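Local coordinates for protein Cj0977 (Campylobacter jejuni, PDB 3BNV) that is of unknown biochemical function but serves as a sigma28-regulated, nonflagellar virulence factor with a hot-dog fold, at residues A[44-58]-A[102-116]. Sequence-based numbering, arbitrary orientation.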
loop_
_atom_site.group_PDB
_atom_site.type_symbol
_atom_site.label_atom_id
_atom_site.label_comp_id
_atom_site.label_asym_id
_atom_site.label_seq_id
_atom_site.Cartn_x
_atom_site.Cartn_y
_atom_site.Cartn_z
ATOM N N LYS A 44 8.811 -17.051 -15.156
ATOM C CA LYS A 44 7.493 -17.647 -15.030
ATOM C C LYS A 44 7.094 -17.762 -13.550
ATOM O O LYS A 44 7.792 -18.426 -12.766
ATOM C CB LYS A 44 7.512 -19.035 -15.661
ATOM C CG LYS A 44 6.195 -19.745 -15.586
ATOM C CD LYS A 44 5.154 -18.994 -16.367
ATOM C CE LYS A 44 4.145 -19.946 -16.985
ATOM N NZ LYS A 44 3.092 -20.337 -16.008
ATOM N N ASN A 45 5.990 -17.120 -13.162
ATOM C CA ASN A 45 5.461 -17.290 -11.806
ATOM C C ASN A 45 6.372 -16.751 -10.728
ATOM O O ASN A 45 6.270 -17.151 -9.566
ATOM C CB ASN A 45 5.165 -18.763 -11.499
ATOM C CG ASN A 45 3.824 -19.227 -12.075
ATOM O OD1 ASN A 45 2.906 -18.423 -12.276
ATOM N ND2 ASN A 45 3.711 -20.520 -12.339
ATOM N N TYR A 46 7.267 -15.845 -11.099
ATOM C CA TYR A 46 8.308 -15.432 -10.178
ATOM C C TYR A 46 8.770 -13.999 -10.436
ATOM O O TYR A 46 8.889 -13.568 -11.589
ATOM C CB TYR A 46 9.497 -16.390 -10.269
ATOM C CG TYR A 46 10.686 -15.898 -9.476
ATOM C CD1 TYR A 46 11.712 -15.170 -10.085
ATOM C CD2 TYR A 46 10.762 -16.125 -8.112
ATOM C CE1 TYR A 46 12.785 -14.717 -9.355
ATOM C CE2 TYR A 46 11.816 -15.665 -7.375
ATOM C CZ TYR A 46 12.830 -14.964 -7.989
ATOM O OH TYR A 46 13.882 -14.515 -7.209
ATOM N N ALA A 47 9.040 -13.267 -9.358
ATOM C CA ALA A 47 9.644 -11.940 -9.474
ATOM C C ALA A 47 10.398 -11.531 -8.210
ATOM O O ALA A 47 10.051 -11.934 -7.096
ATOM C CB ALA A 47 8.599 -10.907 -9.817
ATOM N N LYS A 48 11.434 -10.725 -8.392
ATOM C CA LYS A 48 12.240 -10.229 -7.273
ATOM C C LYS A 48 12.331 -8.710 -7.355
ATOM O O LYS A 48 12.533 -8.160 -8.436
ATOM C CB LYS A 48 13.637 -10.829 -7.342
ATOM C CG LYS A 48 14.328 -10.999 -5.998
ATOM C CD LYS A 48 15.769 -11.542 -6.157
ATOM C CE LYS A 48 16.396 -11.941 -4.794
ATOM N NZ LYS A 48 17.473 -13.022 -4.882
ATOM N N SER A 49 12.158 -8.014 -6.240
ATOM C CA SER A 49 12.237 -6.548 -6.298
ATOM C C SER A 49 12.980 -5.951 -5.127
ATOM O O SER A 49 13.279 -6.635 -4.155
ATOM C CB SER A 49 10.849 -5.923 -6.442
ATOM O OG SER A 49 10.172 -5.869 -5.207
ATOM N N ILE A 50 13.321 -4.683 -5.230
ATOM C CA ILE A 50 13.916 -4.033 -4.089
ATOM C C ILE A 50 13.302 -2.671 -3.876
ATOM O O ILE A 50 12.985 -1.980 -4.826
ATOM C CB ILE A 50 15.483 -3.989 -4.114
ATOM C CG1 ILE A 50 15.969 -2.803 -4.896
ATOM C CG2 ILE A 50 16.130 -5.315 -4.537
ATOM C CD1 ILE A 50 16.227 -1.658 -3.962
ATOM N N LEU A 51 13.094 -2.321 -2.616
ATOM C CA LEU A 51 12.564 -1.021 -2.255
ATOM C C LEU A 51 13.605 -0.314 -1.422
ATOM O O LEU A 51 13.952 -0.780 -0.337
ATOM C CB LEU A 51 11.286 -1.166 -1.439
ATOM C CG LEU A 51 10.571 0.098 -0.970
ATOM C CD1 LEU A 51 9.871 0.734 -2.140
ATOM C CD2 LEU A 51 9.544 -0.186 0.126
ATOM N N ILE A 52 14.148 0.786 -1.940
ATOM C CA ILE A 52 14.994 1.605 -1.091
ATOM C C ILE A 52 14.127 2.680 -0.444
ATOM O O ILE A 52 13.448 3.453 -1.127
ATOM C CB ILE A 52 16.285 2.136 -1.787
ATOM C CG1 ILE A 52 16.030 3.420 -2.537
ATOM C CG2 ILE A 52 16.822 1.108 -2.730
ATOM C CD1 ILE A 52 16.690 3.439 -3.956
ATOM N N THR A 53 14.121 2.688 0.879
ATOM C CA THR A 53 13.256 3.602 1.603
ATOM C C THR A 53 13.755 5.036 1.447
ATOM O O THR A 53 14.954 5.277 1.425
ATOM C CB THR A 53 13.161 3.237 3.093
ATOM O OG1 THR A 53 14.441 3.395 3.713
ATOM C CG2 THR A 53 12.714 1.821 3.238
ATOM N N THR A 54 12.831 5.985 1.308
ATOM C CA THR A 54 13.239 7.392 1.140
ATOM C C THR A 54 12.442 8.281 2.081
ATOM O O THR A 54 11.463 7.848 2.701
ATOM C CB THR A 54 13.083 7.937 -0.324
ATOM O OG1 THR A 54 11.707 8.248 -0.583
ATOM C CG2 THR A 54 13.589 6.944 -1.357
ATOM N N SER A 55 12.871 9.532 2.187
ATOM C CA SER A 55 12.225 10.442 3.114
ATOM C C SER A 55 10.804 10.757 2.686
ATOM O O SER A 55 10.053 11.333 3.451
ATOM C CB SER A 55 13.003 11.717 3.218
ATOM O OG SER A 55 13.046 12.327 1.946
ATOM N N GLU A 56 10.426 10.353 1.474
ATOM C CA GLU A 56 9.056 10.558 1.001
ATOM C C GLU A 56 8.054 9.577 1.575
ATOM O O GLU A 56 6.855 9.768 1.429
ATOM C CB GLU A 56 9.003 10.548 -0.532
ATOM C CG GLU A 56 9.595 11.850 -1.122
ATOM C CD GLU A 56 9.427 11.959 -2.636
ATOM O OE1 GLU A 56 9.268 10.890 -3.284
ATOM O OE2 GLU A 56 9.457 13.105 -3.163
HETATM N N MSE A 57 8.546 8.526 2.227
HETATM C CA MSE A 57 7.669 7.510 2.793
HETATM C C MSE A 57 7.613 7.490 4.323
HETATM O O MSE A 57 7.005 6.603 4.908
HETATM C CB MSE A 57 7.987 6.128 2.213
HETATM C CG MSE A 57 9.178 6.110 1.272
HETATM SE SE MSE A 57 9.639 4.340 0.561
HETATM C CE MSE A 57 9.324 3.321 2.171
ATOM N N VAL A 58 8.221 8.467 4.978
ATOM C CA VAL A 58 8.222 8.481 6.433
ATOM C C VAL A 58 6.850 8.784 7.000
ATOM O O VAL A 58 6.080 9.508 6.398
ATOM C CB VAL A 58 9.222 9.513 7.023
ATOM C CG1 VAL A 58 10.655 9.165 6.629
ATOM C CG2 VAL A 58 8.820 10.945 6.607
ATOM N N LEU A 102 14.039 4.409 7.899
ATOM C CA LEU A 102 14.629 5.157 6.784
ATOM C C LEU A 102 16.091 4.780 6.618
ATOM O O LEU A 102 16.841 4.787 7.581
ATOM C CB LEU A 102 14.497 6.663 7.005
ATOM C CG LEU A 102 15.136 7.594 5.983
ATOM C CD1 LEU A 102 14.636 7.346 4.593
ATOM C CD2 LEU A 102 14.852 9.006 6.362
ATOM N N GLY A 103 16.482 4.446 5.397
ATOM C CA GLY A 103 17.822 3.933 5.127
ATOM C C GLY A 103 17.842 2.434 4.841
ATOM O O GLY A 103 18.779 1.911 4.245
ATOM N N ASP A 104 16.818 1.726 5.292
ATOM C CA ASP A 104 16.727 0.299 5.018
ATOM C C ASP A 104 16.439 0.063 3.546
ATOM O O ASP A 104 15.727 0.848 2.917
ATOM C CB ASP A 104 15.611 -0.359 5.845
ATOM C CG ASP A 104 16.051 -0.672 7.263
ATOM O OD1 ASP A 104 17.274 -0.702 7.507
ATOM O OD2 ASP A 104 15.176 -0.907 8.125
ATOM N N VAL A 105 16.981 -1.015 2.992
ATOM C CA VAL A 105 16.459 -1.479 1.734
ATOM C C VAL A 105 15.774 -2.832 1.887
ATOM O O VAL A 105 16.316 -3.772 2.436
ATOM C CB VAL A 105 17.491 -1.421 0.566
ATOM C CG1 VAL A 105 18.794 -0.915 1.034
ATOM C CG2 VAL A 105 17.611 -2.761 -0.146
ATOM N N LEU A 106 14.547 -2.896 1.411
ATOM C CA LEU A 106 13.749 -4.087 1.497
ATOM C C LEU A 106 13.943 -4.935 0.247
ATOM O O LEU A 106 13.943 -4.427 -0.885
ATOM C CB LEU A 106 12.299 -3.677 1.614
ATOM C CG LEU A 106 11.227 -4.751 1.675
ATOM C CD1 LEU A 106 11.294 -5.475 3.011
ATOM C CD2 LEU A 106 9.896 -4.060 1.506
ATOM N N GLU A 107 14.127 -6.232 0.455
ATOM C CA GLU A 107 14.282 -7.171 -0.645
ATOM C C GLU A 107 13.034 -8.085 -0.718
ATOM O O GLU A 107 12.763 -8.845 0.197
ATOM C CB GLU A 107 15.570 -7.961 -0.442
ATOM C CG GLU A 107 16.779 -7.078 -0.420
ATOM C CD GLU A 107 18.113 -7.837 -0.237
ATOM O OE1 GLU A 107 18.800 -7.569 0.812
ATOM O OE2 GLU A 107 18.454 -8.684 -1.146
ATOM N N LEU A 108 12.260 -7.986 -1.795
ATOM C CA LEU A 108 11.039 -8.780 -1.913
ATOM C C LEU A 108 11.166 -9.921 -2.932
ATOM O O LEU A 108 11.788 -9.763 -3.971
ATOM C CB LEU A 108 9.850 -7.880 -2.258
ATOM C CG LEU A 108 9.665 -6.646 -1.372
ATOM C CD1 LEU A 108 10.501 -5.437 -1.806
ATOM C CD2 LEU A 108 8.206 -6.235 -1.300
ATOM N N GLU A 109 10.591 -11.073 -2.613
ATOM C CA GLU A 109 10.448 -12.150 -3.585
ATOM C C GLU A 109 8.994 -12.557 -3.664
ATOM O O GLU A 109 8.314 -12.634 -2.640
ATOM C CB GLU A 109 11.271 -13.376 -3.221
ATOM C CG GLU A 109 12.727 -13.128 -3.213
ATOM C CD GLU A 109 13.518 -14.371 -2.878
ATOM O OE1 GLU A 109 14.560 -14.232 -2.185
ATOM O OE2 GLU A 109 13.117 -15.482 -3.303
ATOM N N ALA A 110 8.527 -12.830 -4.874
ATOM C CA ALA A 110 7.132 -13.234 -5.096
ATOM C C ALA A 110 7.057 -14.532 -5.872
ATOM O O ALA A 110 7.758 -14.700 -6.868
ATOM C CB ALA A 110 6.384 -12.131 -5.847
ATOM N N HIS A 111 6.215 -15.452 -5.425
ATOM C CA HIS A 111 6.045 -16.736 -6.109
ATOM C C HIS A 111 4.564 -16.973 -6.273
ATOM O O HIS A 111 3.818 -16.952 -5.284
ATOM C CB HIS A 111 6.620 -17.862 -5.288
ATOM C CG HIS A 111 8.081 -17.736 -5.015
ATOM N ND1 HIS A 111 9.036 -18.368 -5.784
ATOM C CD2 HIS A 111 8.751 -17.087 -4.034
ATOM C CE1 HIS A 111 10.237 -18.091 -5.303
ATOM N NE2 HIS A 111 10.090 -17.331 -4.230
ATOM N N ALA A 112 4.140 -17.155 -7.524
ATOM C CA ALA A 112 2.739 -17.358 -7.859
ATOM C C ALA A 112 2.428 -18.833 -7.789
ATOM O O ALA A 112 3.159 -19.631 -8.330
ATOM C CB ALA A 112 2.467 -16.842 -9.248
ATOM N N LEU A 113 1.338 -19.202 -7.125
ATOM C CA LEU A 113 0.927 -20.595 -7.068
ATOM C C LEU A 113 0.507 -21.034 -8.458
ATOM O O LEU A 113 -0.260 -20.338 -9.128
ATOM C CB LEU A 113 -0.225 -20.787 -6.090
ATOM C CG LEU A 113 0.224 -20.741 -4.633
ATOM C CD1 LEU A 113 -0.959 -20.909 -3.643
ATOM C CD2 LEU A 113 1.358 -21.790 -4.376
ATOM N N PHE A 114 1.029 -22.185 -8.872
ATOM C CA PHE A 114 0.886 -22.717 -10.212
ATOM C C PHE A 114 -0.575 -22.827 -10.619
ATOM O O PHE A 114 -1.405 -23.323 -9.856
ATOM C CB PHE A 114 1.569 -24.088 -10.259
ATOM C CG PHE A 114 1.528 -24.767 -11.595
ATOM C CD1 PHE A 114 0.505 -25.652 -11.907
ATOM C CD2 PHE A 114 2.541 -24.570 -12.523
ATOM C CE1 PHE A 114 0.484 -26.316 -13.132
ATOM C CE2 PHE A 114 2.521 -25.236 -13.755
ATOM C CZ PHE A 114 1.488 -26.101 -14.051
ATOM N N ASP A 115 -0.873 -22.352 -11.823
ATOM C CA ASP A 115 -2.243 -22.299 -12.311
ATOM C C ASP A 115 -2.290 -21.763 -13.740
ATOM O O ASP A 115 -2.470 -20.566 -13.966
ATOM C CB ASP A 115 -3.098 -21.421 -11.400
ATOM C CG ASP A 115 -4.579 -21.576 -11.668
ATOM O OD1 ASP A 115 -4.953 -22.308 -12.616
ATOM O OD2 ASP A 115 -5.376 -20.959 -10.922
ATOM N N GLU A 116 -2.133 -22.648 -14.709
ATOM C CA GLU A 116 -2.197 -22.215 -16.095
ATOM C C GLU A 116 -3.625 -22.169 -16.650
ATOM O O GLU A 116 -3.820 -22.024 -17.849
ATOM C CB GLU A 116 -1.250 -23.044 -16.991
ATOM C CG GLU A 116 0.186 -22.469 -17.038
ATOM C CD GLU A 116 1.032 -22.959 -18.225
ATOM O OE1 GLU A 116 0.478 -23.596 -19.165
ATOM O OE2 GLU A 116 2.265 -22.703 -18.215
HETATM O O HOH W 1 1.167 -22.028 -13.347
#
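S49 and L108 face each other in a hydrogen-bonded pair where strands 46-52 and 105-112 run antiparallel as neighbours in the hot-dog sheet. A47 and S49 are small, which suits their place against V77 of helix 67-82; A110, on the same face, packs on V123. S49 OG, set between its own N and carbonyl carbon (chi1 80°), lies 3.4 Å from L108 CD1, while L51 and L106 meet through their CB atoms and CD2 methyls.

The other face is polar around Y46, H111, K48 and E109. The Y46 and H111 rings run out from the sheet together, H111 CE1 3.5 Å from Y46 CD2 at the tyrosine edge, with planes inclined at 56°. K48 NZ stays 4.2 Å from E109 OE1, too far for a salt bridge, though the charges probably still attract. Further along, I50 CD1 and I52 CG2 pack on V105.

At one end N45 adopts a left-handed backbone conformation, which asparagine tolerates better than most non-glycine residues. Its O accepts A112 N-H, OD1 bonds R121, and a water joins ND2 to D115 N. At the other end, T53 packs on I65 and L100, its branched CB carrying both methyl and hydroxyl. Chi1 of 65° turns OG1 to G103 N, which donates a bent bond of 2.8 Å. D104 O is gripped twice, by T53 OG1 at 3.0 Å, on a lone pair, and by T53 N at 3.2 Å.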